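PDB 2P2E: putative Fe-S biosynthesis protein from Lactobacillus salivarius, which is of unknown function but is probably involved in the biosynthesis of iron-sulphur clusters. Local coordinates for residues 27-32 and 62-67. Numbering follows the deposited sequence.
Sequences LLDFDD and KDYNEV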
# COMPACT_ATOMS: atom_id res chain seq x y z
N LEU A 27 -0.18 -2.66 -3.77
CA LEU A 27 -0.51 -3.43 -2.60
C LEU A 27 -0.25 -2.66 -1.32
O LEU A 27 0.78 -2.00 -1.18
CB LEU A 27 0.31 -4.71 -2.56
CG LEU A 27 0.35 -5.60 -3.80
CD1 LEU A 27 1.25 -6.78 -3.49
CD2 LEU A 27 -1.04 -6.07 -4.18
N LEU A 28 -1.19 -2.73 -0.40
CA LEU A 28 -1.02 -2.11 0.90
C LEU A 28 -0.64 -3.33 1.72
O LEU A 28 -1.49 -4.08 2.18
CB LEU A 28 -2.33 -1.52 1.40
CG LEU A 28 -2.24 -0.90 2.79
CD1 LEU A 28 -1.10 0.12 2.88
CD2 LEU A 28 -3.55 -0.24 3.10
N ASP A 29 0.66 -3.53 1.86
CA ASP A 29 1.18 -4.68 2.57
C ASP A 29 1.38 -4.51 4.06
O ASP A 29 1.75 -3.44 4.54
CB ASP A 29 2.50 -5.11 1.92
CG ASP A 29 3.18 -6.25 2.65
OD1 ASP A 29 2.52 -7.29 2.87
OD2 ASP A 29 4.38 -6.11 2.99
N PHE A 30 1.09 -5.58 4.80
CA PHE A 30 1.31 -5.59 6.23
C PHE A 30 2.55 -6.48 6.32
O PHE A 30 2.49 -7.69 6.12
CB PHE A 30 0.14 -6.22 6.98
CG PHE A 30 0.18 -5.98 8.45
CD1 PHE A 30 0.17 -4.67 8.94
CD2 PHE A 30 0.28 -7.03 9.34
CE1 PHE A 30 0.27 -4.42 10.30
CE2 PHE A 30 0.38 -6.80 10.71
CZ PHE A 30 0.38 -5.48 11.19
N ASP A 31 3.68 -5.84 6.59
CA ASP A 31 4.98 -6.50 6.65
C ASP A 31 5.12 -7.42 7.84
O ASP A 31 5.66 -7.02 8.86
CB ASP A 31 6.07 -5.43 6.70
CG ASP A 31 7.40 -5.98 6.31
OD1 ASP A 31 7.49 -7.21 6.14
OD2 ASP A 31 8.35 -5.18 6.18
N ASP A 32 4.67 -8.66 7.70
CA ASP A 32 4.75 -9.61 8.81
C ASP A 32 5.35 -10.94 8.38
O ASP A 32 5.38 -11.90 9.15
CB ASP A 32 3.36 -9.84 9.39
CG ASP A 32 2.34 -10.20 8.33
OD1 ASP A 32 2.74 -10.55 7.21
OD2 ASP A 32 1.13 -10.13 8.63
N LYS A 62 -3.51 -14.75 -4.44
CA LYS A 62 -3.82 -15.65 -3.34
C LYS A 62 -3.73 -15.00 -1.97
O LYS A 62 -4.61 -15.18 -1.12
CB LYS A 62 -2.91 -16.88 -3.40
CG LYS A 62 -3.17 -17.91 -2.30
CD LYS A 62 -2.50 -19.25 -2.64
CE LYS A 62 -2.50 -20.23 -1.46
NZ LYS A 62 -1.56 -19.79 -0.37
N ASP A 63 -2.68 -14.21 -1.76
CA ASP A 63 -2.46 -13.53 -0.48
C ASP A 63 -3.19 -12.19 -0.37
O ASP A 63 -3.98 -11.99 0.54
CB ASP A 63 -0.96 -13.35 -0.25
CG ASP A 63 -0.20 -14.66 -0.28
OD1 ASP A 63 -0.60 -15.58 0.47
OD2 ASP A 63 0.78 -14.79 -1.06
N TYR A 64 -2.91 -11.27 -1.28
CA TYR A 64 -3.56 -9.97 -1.27
C TYR A 64 -4.90 -10.20 -1.93
O TYR A 64 -5.13 -9.81 -3.07
CB TYR A 64 -2.71 -9.00 -2.07
CG TYR A 64 -1.36 -8.86 -1.43
CD1 TYR A 64 -1.17 -7.94 -0.41
CD2 TYR A 64 -0.33 -9.74 -1.74
CE1 TYR A 64 0.02 -7.90 0.30
CE2 TYR A 64 0.87 -9.70 -1.03
CZ TYR A 64 1.04 -8.78 -0.01
OH TYR A 64 2.19 -8.73 0.72
N ASN A 65 -5.77 -10.85 -1.17
CA ASN A 65 -7.08 -11.27 -1.60
C ASN A 65 -8.23 -10.30 -1.46
O ASN A 65 -9.36 -10.63 -1.80
CB ASN A 65 -7.44 -12.54 -0.85
CG ASN A 65 -7.44 -12.33 0.65
OD1 ASN A 65 -6.64 -11.55 1.17
ND2 ASN A 65 -8.32 -13.03 1.34
N GLU A 66 -7.97 -9.11 -0.94
CA GLU A 66 -9.04 -8.14 -0.81
C GLU A 66 -8.68 -6.81 -1.44
O GLU A 66 -7.50 -6.51 -1.66
CB GLU A 66 -9.45 -7.98 0.65
CG GLU A 66 -10.43 -9.06 1.09
CD GLU A 66 -10.90 -8.91 2.53
OE1 GLU A 66 -11.28 -7.79 2.93
OE2 GLU A 66 -10.90 -9.93 3.26
N VAL A 67 -9.69 -6.02 -1.76
CA VAL A 67 -9.45 -4.76 -2.41
C VAL A 67 -9.93 -3.54 -1.67
O VAL A 67 -10.90 -3.59 -0.92
CB VAL A 67 -10.12 -4.71 -3.79
CG1 VAL A 67 -9.65 -3.47 -4.54
CG2 VAL A 67 -9.81 -5.98 -4.57
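Leu27 rests a methyl group on the ring of Tyr64, whose hydroxyl continues past it to the carboxylate of Asp29. The tight part is the ring face: Leu27 CD1 stands 3.7 Å from the centroid of the Tyr64 ring and only 8° off its normal, a CH-pi contact. A forked apolar side chain suits this place because both methyls lie over the same face, CD1 above the ring centre and Leu27 CD2 3.9 Å from Tyr64 CG, where the ring joins its CB. Tyrosine fits because it joins a flat apolar face to a donor at its far end.

At that end the contact turns polar. Tyr64 OH donates a hydrogen bond to Asp29 OD1 at 2.6 Å, with the oxygen lying near the ring plane but approached from above its own carboxylate, 63° out of that plane. Asp29 carries CG anti to its backbone N (chi1 176°), which brings the carboxylate nearer the hydroxyl than its CB direction alone would suggest. Arg50 forms a salt bridge with Asp29 OD2; two oxygens thus let an aspartate serve both partners in the interior, its buried charge probably balanced. A phenylalanine in place of Tyr64 would probably keep the methyl-ring packing but leave Asp29 OD1 without this donor.

On the loose side, Lys62 and Asn65 are exposed and make no contact with 27-32, as befits polar residues at the surface; Asn65 OD1 instead accepts a bond from Gly79 N. Tyr64 also touches Leu52 and Tyr76 of strands 49-55 and 75-77.

Strands 24-30 and 66-70 flank strand 75-77 in the mixed sheet; Tyr64, centre of an inverse gamma turn in the loop leading into strand 66-70, packs its ring on strand 24-30, and Asn65 and Glu66 then form a classic beta bulge opposite Tyr77.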